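Local coordinates for transcriptional regulator nlh2 (Aquifex aeolicus, PDB 4G3V), which probably regulates sigma54-dependent transcription as an activator, the fragment here being its regulatory GAF domain in an inactive state, at residues A[49-53]-A[54-58]. Residues are numbered along the deposited sequence; the frame is centred on the assembly and turned at random.
Sequences IREGN and TLRIA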
loop_
_atom_site.group_PDB
_atom_site.type_symbol
_atom_site.label_atom_id
_atom_site.label_comp_id
_atom_site.label_asym_id
_atom_site.label_seq_id
_atom_site.Cartn_x
_atom_site.Cartn_y
_atom_site.Cartn_z
ATOM N N ILE A 49 -6.362 -8.994 -15.960
ATOM C CA ILE A 49 -7.351 -7.941 -15.902
ATOM C C ILE A 49 -8.699 -8.440 -16.386
ATOM O O ILE A 49 -8.779 -9.271 -17.293
ATOM C CB ILE A 49 -6.903 -6.753 -16.759
ATOM C CG1 ILE A 49 -5.588 -6.217 -16.202
ATOM C CG2 ILE A 49 -7.971 -5.678 -16.773
ATOM C CD1 ILE A 49 -4.912 -5.175 -17.075
ATOM N N ARG A 50 -9.750 -7.909 -15.772
ATOM C CA ARG A 50 -11.123 -8.293 -16.088
ATOM C C ARG A 50 -11.582 -7.700 -17.407
ATOM O O ARG A 50 -11.544 -6.490 -17.599
ATOM C CB ARG A 50 -12.047 -7.810 -14.986
ATOM C CG ARG A 50 -13.467 -8.312 -15.084
ATOM C CD ARG A 50 -14.163 -7.992 -13.774
ATOM N NE ARG A 50 -15.452 -8.647 -13.610
ATOM C CZ ARG A 50 -16.041 -8.828 -12.428
ATOM N NH1 ARG A 50 -15.446 -8.412 -11.313
ATOM N NH2 ARG A 50 -17.218 -9.434 -12.349
ATOM N N GLU A 51 -12.016 -8.567 -18.308
ATOM C CA GLU A 51 -12.641 -8.139 -19.553
ATOM C C GLU A 51 -14.009 -8.790 -19.593
ATOM O O GLU A 51 -14.115 -9.998 -19.777
ATOM C CB GLU A 51 -11.802 -8.572 -20.755
ATOM C CG GLU A 51 -10.370 -8.054 -20.719
ATOM C CD GLU A 51 -9.516 -8.593 -21.856
ATOM O OE1 GLU A 51 -10.035 -9.394 -22.667
ATOM O OE2 GLU A 51 -8.324 -8.219 -21.936
ATOM N N GLY A 52 -15.053 -7.989 -19.402
ATOM C CA GLY A 52 -16.390 -8.521 -19.234
ATOM C C GLY A 52 -16.483 -9.234 -17.901
ATOM O O GLY A 52 -16.463 -8.595 -16.841
ATOM N N ASN A 53 -16.568 -10.561 -17.944
ATOM C CA ASN A 53 -16.582 -11.359 -16.721
ATOM C C ASN A 53 -15.485 -12.425 -16.734
ATOM O O ASN A 53 -15.626 -13.476 -16.121
ATOM C CB ASN A 53 -17.957 -12.019 -16.520
ATOM C CG ASN A 53 -18.288 -12.247 -15.050
ATOM O OD1 ASN A 53 -17.924 -11.442 -14.190
ATOM N ND2 ASN A 53 -18.970 -13.353 -14.754
ATOM N N THR A 54 -14.392 -12.150 -17.440
ATOM C CA THR A 54 -13.276 -13.087 -17.513
ATOM C C THR A 54 -11.970 -12.338 -17.289
ATOM O O THR A 54 -11.842 -11.184 -17.694
ATOM C CB THR A 54 -13.228 -13.809 -18.884
ATOM O OG1 THR A 54 -12.143 -14.743 -18.907
ATOM C CG2 THR A 54 -13.038 -12.815 -20.009
ATOM N N LEU A 55 -11.008 -12.990 -16.640
ATOM C CA LEU A 55 -9.686 -12.403 -16.451
ATOM C C LEU A 55 -8.769 -12.817 -17.588
ATOM O O LEU A 55 -8.716 -13.990 -17.954
ATOM C CB LEU A 55 -9.038 -12.881 -15.152
ATOM C CG LEU A 55 -9.516 -12.354 -13.807
ATOM C CD1 LEU A 55 -8.525 -12.782 -12.732
ATOM C CD2 LEU A 55 -9.683 -10.854 -13.815
ATOM N N ARG A 56 -8.036 -11.858 -18.132
ATOM C CA ARG A 56 -7.011 -12.156 -19.119
ATOM C C ARG A 56 -5.672 -11.594 -18.678
ATOM O O ARG A 56 -5.608 -10.489 -18.146
ATOM C CB ARG A 56 -7.381 -11.548 -20.465
ATOM C CG ARG A 56 -8.573 -12.208 -21.129
ATOM C CD ARG A 56 -8.430 -12.146 -22.632
ATOM N NE ARG A 56 -7.250 -12.882 -23.083
ATOM C CZ ARG A 56 -6.501 -12.548 -24.133
ATOM N NH1 ARG A 56 -6.790 -11.473 -24.863
ATOM N NH2 ARG A 56 -5.449 -13.292 -24.453
ATOM N N ILE A 57 -4.601 -12.348 -18.900
ATOM C CA ILE A 57 -3.273 -11.861 -18.571
ATOM C C ILE A 57 -2.967 -10.617 -19.400
ATOM O O ILE A 57 -3.070 -10.631 -20.637
ATOM C CB ILE A 57 -2.193 -12.943 -18.775
ATOM C CG1 ILE A 57 -2.349 -14.016 -17.694
ATOM C CG2 ILE A 57 -0.797 -12.327 -18.708
ATOM C CD1 ILE A 57 -1.218 -15.014 -17.621
ATOM N N ALA A 58 -2.609 -9.542 -18.700
ATOM C CA ALA A 58 -2.275 -8.263 -19.314
ATOM C C ALA A 58 -0.769 -8.040 -19.335
ATOM O O ALA A 58 -0.237 -7.385 -20.232
ATOM C CB ALA A 58 -2.944 -7.138 -18.551
#
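Thr54 O accepts the shortest sound polar bond of this hairpin, from Glu51 N at 2.7 Å and nearly straight (174°). The return bond, Thr54 N to Glu51 O, is longer at 3.2 Å, and its donor stands well above the carbonyl plane. These two bonds close a hairpin with a two-residue loop, a type II' turn with Gly52 and Asn53 at its corners. Gly52 has a positive phi of 70°, a value that glycine adopts easily.

One step from the turn, Arg50 and Leu55 form a non-hydrogen-bonded pair. The Leu55 methyl CD2 lies 3.5 Å from Arg50 N and also meets the Arg50 CB. Beyond it, Ile49 N bonds to Arg56 O, and Arg56 N to Ile49 O, each at 2.8 Å.

Glu51 and Arg56 share the other face of the hairpin with Ile49 and Thr54. The extended Glu51 chain brings Glu51 OE1 to 3.2 Å from Arg56 CD. The two charged planes are almost perpendicular, and Glu51 OE1 is 4.4 Å from Arg56 NH1. This is too far for a salt bridge.

The Arg50 side chain reaches forward along the turn, with CG anti to its backbone N (chi1 -172°). Arg50 NH2 gives a 2.8 Å bond to Asn53 OD1, and Arg50 NE a weak one to Gly52 O. Arg50 NH1 bonds to Val126 O on the neighbouring strand 125-135. Thr54 OG1 bonds to Phe71 O of strand 70-72, on the other flank of the hairpin. The backbone thus sets the register of strands 44-51 and 54-61 in the GAF sheet, and Arg50 ties the turn to strand 125-135. Arg56 NH2 has a long, weak ion pair with Asp68, so the Arg56 guanidinium is probably held only loosely by either acid.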